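Local coordinates for protein adenylyltransferase (PDB 5NH2) that transfers AMP from ATP onto tyrosine or threonine residues of host target proteins, an adenylylation that serves bacterial virulence, at residues A58-I63 with R162-N167; N127-T132 with K170-Q175; K183-V188 with M202-E207. All blocks are in the same frame, centred on the assembly; numbering follows the deposited sequence.

Interaction 1. Residues A58-I63 with R162-N167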
# COMPACT_ATOMS: atom_id res chain seq x y z
N ALA A 58 -6.53 -16.08 -9.38
CA ALA A 58 -6.69 -16.99 -8.25
C ALA A 58 -5.88 -16.52 -7.05
O ALA A 58 -6.40 -16.48 -5.93
CB ALA A 58 -6.25 -18.41 -8.61
N TYR A 59 -4.61 -16.17 -7.27
CA TYR A 59 -3.79 -15.75 -6.13
C TYR A 59 -4.29 -14.45 -5.55
O TYR A 59 -4.45 -14.33 -4.33
CB TYR A 59 -2.33 -15.63 -6.55
CG TYR A 59 -1.39 -15.27 -5.40
CD1 TYR A 59 -1.23 -16.13 -4.30
CD2 TYR A 59 -0.63 -14.09 -5.42
CE1 TYR A 59 -0.35 -15.80 -3.24
CE2 TYR A 59 0.23 -13.78 -4.39
CZ TYR A 59 0.38 -14.64 -3.28
OH TYR A 59 1.26 -14.32 -2.25
N LEU A 60 -4.61 -13.47 -6.41
CA LEU A 60 -5.24 -12.23 -5.95
C LEU A 60 -6.45 -12.50 -5.05
O LEU A 60 -6.60 -11.89 -3.96
CB LEU A 60 -5.66 -11.37 -7.15
CG LEU A 60 -6.17 -10.00 -6.82
CD1 LEU A 60 -5.01 -9.11 -6.44
CD2 LEU A 60 -7.04 -9.40 -7.98
N CYS A 61 -7.33 -13.45 -5.47
CA CYS A 61 -8.52 -13.74 -4.68
C CYS A 61 -8.18 -14.48 -3.39
O CYS A 61 -8.87 -14.28 -2.37
CB CYS A 61 -9.53 -14.54 -5.51
SG CYS A 61 -10.32 -13.54 -6.82
N HIS A 62 -7.15 -15.32 -3.40
CA HIS A 62 -6.66 -15.97 -2.18
C HIS A 62 -6.16 -14.92 -1.16
O HIS A 62 -6.51 -14.97 0.03
CB HIS A 62 -5.54 -16.97 -2.54
CG HIS A 62 -4.78 -17.51 -1.36
ND1 HIS A 62 -5.24 -18.57 -0.60
CD2 HIS A 62 -3.58 -17.16 -0.83
CE1 HIS A 62 -4.37 -18.83 0.37
NE2 HIS A 62 -3.36 -17.99 0.26
N ILE A 63 -5.38 -13.95 -1.60
CA ILE A 63 -4.98 -12.84 -0.72
C ILE A 63 -6.20 -12.13 -0.10
O ILE A 63 -6.27 -11.93 1.13
CB ILE A 63 -4.09 -11.86 -1.48
CG1 ILE A 63 -2.73 -12.48 -1.75
CG2 ILE A 63 -3.94 -10.60 -0.71
CD1 ILE A 63 -1.93 -11.57 -2.63
N ARG A 162 -1.79 -4.09 -3.22
CA ARG A 162 -0.44 -3.78 -2.73
C ARG A 162 0.28 -5.06 -2.31
O ARG A 162 1.41 -5.33 -2.77
CB ARG A 162 -0.49 -2.77 -1.57
CG ARG A 162 -0.72 -1.32 -2.07
CD ARG A 162 -0.69 -0.27 -0.93
NE ARG A 162 -1.81 -0.27 0.06
CZ ARG A 162 -2.96 0.35 -0.14
NH1 ARG A 162 -3.13 0.92 -1.31
NH2 ARG A 162 -3.92 0.38 0.76
N LEU A 163 -0.39 -5.91 -1.51
CA LEU A 163 0.24 -7.16 -1.11
C LEU A 163 0.59 -8.03 -2.33
O LEU A 163 1.63 -8.70 -2.35
CB LEU A 163 -0.65 -7.92 -0.13
CG LEU A 163 0.07 -8.42 1.13
CD1 LEU A 163 -0.92 -9.08 2.07
CD2 LEU A 163 1.26 -9.35 0.82
N PHE A 164 -0.28 -8.04 -3.34
CA PHE A 164 0.01 -8.82 -4.55
C PHE A 164 1.29 -8.32 -5.20
O PHE A 164 2.15 -9.12 -5.60
CB PHE A 164 -1.19 -8.75 -5.51
CG PHE A 164 -1.05 -9.55 -6.82
CD1 PHE A 164 -0.42 -8.99 -7.94
CD2 PHE A 164 -1.65 -10.80 -6.97
CE1 PHE A 164 -0.33 -9.71 -9.16
CE2 PHE A 164 -1.58 -11.49 -8.19
CZ PHE A 164 -0.93 -10.95 -9.28
N PHE A 165 1.48 -7.00 -5.26
CA PHE A 165 2.65 -6.53 -5.99
C PHE A 165 3.92 -6.59 -5.15
O PHE A 165 5.01 -6.75 -5.72
CB PHE A 165 2.36 -5.13 -6.58
CG PHE A 165 1.64 -5.22 -7.91
CD1 PHE A 165 0.27 -5.30 -7.96
CD2 PHE A 165 2.37 -5.27 -9.10
CE1 PHE A 165 -0.42 -5.43 -9.20
CE2 PHE A 165 1.72 -5.38 -10.34
CZ PHE A 165 0.30 -5.47 -10.40
N GLU A 166 3.80 -6.57 -3.81
CA GLU A 166 4.96 -6.79 -2.94
C GLU A 166 5.47 -8.21 -3.09
O GLU A 166 6.68 -8.45 -3.23
CB GLU A 166 4.62 -6.51 -1.46
CG GLU A 166 4.33 -5.05 -1.08
CD GLU A 166 3.59 -4.90 0.27
OE1 GLU A 166 3.43 -5.90 1.01
OE2 GLU A 166 3.17 -3.78 0.61
N ASN A 167 4.56 -9.17 -3.05
CA ASN A 167 4.93 -10.57 -3.18
C ASN A 167 5.40 -10.91 -4.59
O ASN A 167 6.37 -11.66 -4.78
CB ASN A 167 3.73 -11.42 -2.77
CG ASN A 167 3.62 -11.56 -1.27
OD1 ASN A 167 4.51 -11.16 -0.55
ND2 ASN A 167 2.54 -12.17 -0.81
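L60 and F164 are where the two backbones come nearest, CA to CA 6.4 Å, as helix segments 58-63 and 162-167 pass each other with axes 10.0 Å apart and N-to-C directions 122° from parallel. F164 buries the most surface here. With CG anti to the backbone N (chi1 -179°), its ring leaves helix 157-171 and slots in beside Y59 and L60: CD2 lies 3.8 Å from Y59 CD2 and also 3.8 Å from L60 CD1. I63 works closer to the backbone, its CD1 coming at the ring's edge and resting 3.9 Å from F164 CA, while its CG2 approaches CB of L163. At the far end of Y59, N167 ND2 donates to Y59 OH (2.9 Å), a bent bond whose acceptor lies 29° out of the N167 amide plane. It gives both buried polar groups a partner and helps to place the phenol oxygen.

R159 of helix 157-171 binds ATP and R162 probably does, so the contact packs the nucleotide-binding helix of the Fic fold against helix 57-68. Around it, F55 meets the Y59 ring nearly at a right angle, T160 adds to the cover over L60 and I63, and L147 of helix 133-150 packs against L60.

Interaction 2. Residues N127-T132 with K170-Q175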
# COMPACT_ATOMS: atom_id res chain seq x y z
N ASN A 127 5.85 -14.55 -14.73
CA ASN A 127 5.71 -13.89 -13.44
C ASN A 127 6.72 -12.77 -13.27
O ASN A 127 7.03 -12.38 -12.14
CB ASN A 127 5.80 -14.93 -12.32
CG ASN A 127 4.70 -15.95 -12.42
OD1 ASN A 127 3.50 -15.61 -12.46
ND2 ASN A 127 5.09 -17.21 -12.52
N LEU A 128 7.20 -12.23 -14.40
CA LEU A 128 8.13 -11.10 -14.44
C LEU A 128 9.48 -11.46 -13.82
O LEU A 128 10.17 -10.60 -13.28
CB LEU A 128 7.57 -9.84 -13.75
CG LEU A 128 6.25 -9.29 -14.26
CD1 LEU A 128 6.05 -7.87 -13.72
CD2 LEU A 128 6.21 -9.31 -15.79
N GLN A 129 9.85 -12.74 -13.86
CA GLN A 129 11.11 -13.15 -13.27
C GLN A 129 12.26 -13.00 -14.28
O GLN A 129 12.06 -12.73 -15.48
CB GLN A 129 10.98 -14.59 -12.75
CG GLN A 129 10.23 -14.66 -11.39
CD GLN A 129 9.51 -15.98 -11.07
OE1 GLN A 129 9.86 -17.04 -11.57
NE2 GLN A 129 8.48 -15.90 -10.24
N GLY A 130 13.48 -13.21 -13.79
CA GLY A 130 14.67 -13.09 -14.63
C GLY A 130 14.80 -11.76 -15.33
O GLY A 130 15.29 -11.71 -16.47
N LEU A 131 14.35 -10.68 -14.71
CA LEU A 131 14.46 -9.33 -15.25
C LEU A 131 15.34 -8.52 -14.31
O LEU A 131 15.43 -8.82 -13.12
CB LEU A 131 13.07 -8.67 -15.38
CG LEU A 131 12.11 -9.38 -16.32
CD1 LEU A 131 10.66 -8.81 -16.40
CD2 LEU A 131 12.79 -9.50 -17.73
N THR A 132 15.95 -7.46 -14.84
CA THR A 132 16.56 -6.45 -13.97
C THR A 132 15.47 -5.66 -13.24
O THR A 132 14.28 -5.78 -13.55
CB THR A 132 17.40 -5.46 -14.78
OG1 THR A 132 16.53 -4.72 -15.66
CG2 THR A 132 18.46 -6.15 -15.56
N LYS A 170 8.86 -9.71 -4.74
CA LYS A 170 9.74 -10.56 -3.96
C LYS A 170 10.07 -11.83 -4.71
O LYS A 170 11.22 -12.30 -4.69
CB LYS A 170 9.12 -10.89 -2.60
CG LYS A 170 10.10 -11.32 -1.54
CD LYS A 170 9.38 -11.50 -0.19
CE LYS A 170 8.39 -10.34 0.12
NZ LYS A 170 7.57 -10.52 1.37
N ALA A 171 9.08 -12.41 -5.41
CA ALA A 171 9.37 -13.67 -6.09
C ALA A 171 10.21 -13.46 -7.34
O ALA A 171 10.97 -14.35 -7.74
CB ALA A 171 8.09 -14.45 -6.41
N ALA A 172 10.14 -12.27 -7.94
CA ALA A 172 10.97 -11.94 -9.10
C ALA A 172 12.35 -11.43 -8.70
O ALA A 172 13.15 -11.09 -9.57
CB ALA A 172 10.28 -10.89 -9.97
N GLY A 173 12.65 -11.37 -7.40
CA GLY A 173 13.96 -10.96 -6.94
C GLY A 173 14.14 -9.47 -6.74
O GLY A 173 15.29 -9.00 -6.78
N HIS A 174 13.06 -8.72 -6.55
CA HIS A 174 13.13 -7.28 -6.33
C HIS A 174 12.25 -6.94 -5.14
O HIS A 174 11.81 -7.84 -4.41
CB HIS A 174 12.71 -6.49 -7.58
CG HIS A 174 13.39 -6.97 -8.82
ND1 HIS A 174 14.73 -6.75 -9.06
CD2 HIS A 174 12.93 -7.73 -9.85
CE1 HIS A 174 15.06 -7.34 -10.20
NE2 HIS A 174 14.00 -7.93 -10.70
N GLN A 175 12.03 -5.66 -4.89
CA GLN A 175 11.16 -5.26 -3.79
C GLN A 175 10.41 -4.00 -4.19
O GLN A 175 10.87 -3.21 -5.02
CB GLN A 175 11.95 -5.02 -2.48
CG GLN A 175 13.03 -3.95 -2.55
CD GLN A 175 13.90 -3.96 -1.30
OE1 GLN A 175 13.39 -3.78 -0.18
NE2 GLN A 175 15.20 -4.17 -1.46
O HOH W 1 12.76 -10.14 -12.06
O HOH W 2 16.21 -10.81 -11.08
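A172, H174 and Q129 carry most of this surface contact, in which the loop 127-132 lies along the end of helix 157-171 and the turn that follows it. A172 sits just before G173, where the helix ends in a Schellman motif: the chain turns to positive phi and G173 N bonds back to K170 O. The methyl of A172 presses against the loop backbone, CB to L128 O 3.3 Å. Q129 comes alongside the same helix end. Its CG lies 3.6 Å from A172 CA, and the extended chain beyond CG carries the amide past A171, with NE2 4.1 Å from A171 CB.

H174 supplies the direct polar link. Its NE2 donates to L131 O over 2.9 Å; the acceptor lies in the imidazole plane, yet the donor stands 47° above the carbonyl plane, so the bond is aimed at neither lone pair. CE1 of the same ring reaches T132 C. H174 also meets the ring of F136 of helix 133-150, the planes about 35° apart.

Two waters complete the junction. Water 1 accepts from L131 N, hydrogen-bonds H174 NE2, and has L128 O and A172 O among more acceptors than its two protons can serve at once; water 2 donates to L131 O and, weakly, to A172 O.

Chemically, side chains of one segment mostly meet the backbone of the other. Van der Waals packing of A172 and Q129 is combined with one direct hydrogen bond, consistent with a proton on H174 NE2, and several water-mediated polar links.

Interaction 3. Residues K183-V188 with M202-E207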
# COMPACT_ATOMS: atom_id res chain seq x y z
N LYS A 183 -0.24 8.88 1.39
CA LYS A 183 -1.55 8.85 0.77
C LYS A 183 -1.65 9.90 -0.34
O LYS A 183 -2.20 9.64 -1.43
CB LYS A 183 -2.62 9.08 1.85
CG LYS A 183 -4.10 8.90 1.33
CD LYS A 183 -5.12 8.58 2.48
CE LYS A 183 -6.49 9.11 2.15
NZ LYS A 183 -7.26 8.27 1.19
N GLU A 184 -1.08 11.07 -0.09
CA GLU A 184 -1.01 12.13 -1.09
C GLU A 184 -0.28 11.69 -2.36
O GLU A 184 -0.79 11.89 -3.48
CB GLU A 184 -0.31 13.34 -0.46
CG GLU A 184 -0.08 14.50 -1.43
CD GLU A 184 -1.38 15.18 -1.86
OE1 GLU A 184 -2.46 14.91 -1.27
OE2 GLU A 184 -1.32 16.01 -2.80
N ARG A 185 0.94 11.13 -2.22
CA ARG A 185 1.74 10.79 -3.40
C ARG A 185 1.06 9.69 -4.22
O ARG A 185 0.99 9.79 -5.45
CB ARG A 185 3.16 10.38 -2.99
CG ARG A 185 4.05 9.92 -4.19
CD ARG A 185 5.44 9.40 -3.79
NE ARG A 185 6.36 9.43 -4.93
CZ ARG A 185 7.66 9.08 -4.91
NH1 ARG A 185 8.25 8.63 -3.80
NH2 ARG A 185 8.37 9.17 -6.03
N MET A 186 0.48 8.68 -3.53
CA MET A 186 -0.27 7.61 -4.20
C MET A 186 -1.38 8.20 -5.08
O MET A 186 -1.54 7.78 -6.24
CB MET A 186 -0.87 6.64 -3.16
CG MET A 186 -1.45 5.31 -3.77
SD MET A 186 -0.13 4.31 -4.60
CE MET A 186 -0.53 4.57 -6.32
N MET A 187 -2.13 9.18 -4.55
CA MET A 187 -3.23 9.72 -5.33
C MET A 187 -2.72 10.57 -6.50
O MET A 187 -3.26 10.49 -7.62
CB MET A 187 -4.18 10.53 -4.43
CG MET A 187 -4.98 11.62 -5.25
SD MET A 187 -5.60 13.00 -4.28
CE MET A 187 -4.22 14.07 -3.89
N VAL A 188 -1.66 11.38 -6.29
CA VAL A 188 -1.07 12.14 -7.40
C VAL A 188 -0.67 11.19 -8.54
O VAL A 188 -0.97 11.45 -9.72
CB VAL A 188 0.14 12.97 -6.90
CG1 VAL A 188 0.91 13.56 -8.06
CG2 VAL A 188 -0.24 14.12 -5.93
N MET A 202 4.14 7.79 -11.56
CA MET A 202 4.11 6.38 -11.15
C MET A 202 5.47 5.69 -11.32
O MET A 202 5.92 4.95 -10.42
CB MET A 202 3.04 5.62 -11.91
CG MET A 202 2.79 4.23 -11.27
SD MET A 202 1.96 4.22 -9.62
CE MET A 202 0.27 4.61 -10.14
N GLN A 203 6.14 5.90 -12.45
CA GLN A 203 7.50 5.38 -12.62
C GLN A 203 8.45 5.89 -11.50
O GLN A 203 9.29 5.13 -11.00
CB GLN A 203 8.05 5.77 -14.02
CG GLN A 203 7.34 5.11 -15.23
CD GLN A 203 7.49 5.93 -16.55
OE1 GLN A 203 7.97 7.06 -16.52
NE2 GLN A 203 7.07 5.36 -17.69
N HIS A 204 8.35 7.17 -11.12
CA HIS A 204 9.18 7.74 -10.05
C HIS A 204 8.84 7.13 -8.69
O HIS A 204 9.75 6.75 -7.91
CB HIS A 204 9.01 9.27 -10.06
CG HIS A 204 9.82 9.99 -9.02
ND1 HIS A 204 9.54 11.29 -8.64
CD2 HIS A 204 10.90 9.61 -8.30
CE1 HIS A 204 10.41 11.68 -7.71
NE2 HIS A 204 11.24 10.67 -7.49
N LEU A 205 7.53 6.95 -8.43
CA LEU A 205 7.07 6.19 -7.27
C LEU A 205 7.75 4.81 -7.19
O LEU A 205 8.38 4.50 -6.17
CB LEU A 205 5.54 6.05 -7.32
CG LEU A 205 4.83 5.55 -6.05
CD1 LEU A 205 3.40 6.07 -6.00
CD2 LEU A 205 4.79 4.08 -5.96
N PHE A 206 7.60 3.97 -8.24
CA PHE A 206 8.20 2.61 -8.22
C PHE A 206 9.73 2.66 -8.08
O PHE A 206 10.32 1.75 -7.47
CB PHE A 206 7.83 1.81 -9.50
CG PHE A 206 6.50 1.03 -9.42
CD1 PHE A 206 5.26 1.68 -9.17
CD2 PHE A 206 6.47 -0.35 -9.66
CE1 PHE A 206 4.06 0.96 -9.12
CE2 PHE A 206 5.26 -1.10 -9.60
CZ PHE A 206 4.07 -0.46 -9.32
N GLU A 207 10.38 3.72 -8.61
CA GLU A 207 11.84 3.83 -8.47
C GLU A 207 12.26 4.08 -7.00
O GLU A 207 13.16 3.41 -6.48
CB GLU A 207 12.39 4.91 -9.40
CG GLU A 207 13.78 5.43 -9.01
CD GLU A 207 14.94 4.51 -9.42
OE1 GLU A 207 14.72 3.48 -10.14
OE2 GLU A 207 16.08 4.81 -8.98
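R185 and M186 of segment 183-188 meet M202, H204 and L205 of segment 202-207 where two successive helices of the Fic (Fido) fold pack together, their axes 10.3 Å apart and their directions 138° from parallel.

The apolar part is made by two methionines and a leucine. M186 points its CB away from the partner helix, but bends at chi2 and chi3 (62° and -106°), which swings the methyl back: CE sits 3.9 Å from M202 CE. M202 also bends at chi2 and chi3, though its last torsion turns the other way, and the two chains meet at a slant. L205 crosses M186 at about a right angle, CD1 against SD at 4.2 Å, and is covered further by A189 and I181. M186 also leans on F144 of helix 133-150, and its side chain is about 5 Å from that of R162, which probably binds ATP.

The polar part belongs to R185. Its chain runs straight out from CG to NE and lays one face of the guanidinium over the backbone at L205, whose CA is 3.4 Å above the plane. The charge has its counterpart in D208, which forms a salt bridge to NH1, while M238 of strand 237-239 touches the same side chain. NE2 of H204 hydrogen-bonds V239 O, which helps set the ring's rotation beside the arginine. Against that ring the guanidinium comes edge-first: R185 NH2 stands 3.3 Å above the centre of the H204 ring, 3.4 Å from both CG and CD2.

After helix 28-46 the chain enters helix 57-68, and interaction 1 closes a long excursion of 98 residues when helix 157-171 returns to pack on it. Interaction 2 opens within that span, in the loop between helices 109-124 and 133-150, but closes only at the C-terminal end of helix 157-171, so the two contacts cross. The same helix is therefore crossed by an early helix at its middle and met by a later loop at its C-terminal end. Interaction 3 follows in series, a short closure of 13 residues joining helices 183-196 and 200-208. Helix 133-150 runs among all three, contributing side chains to each neighbourhood within the Fido region.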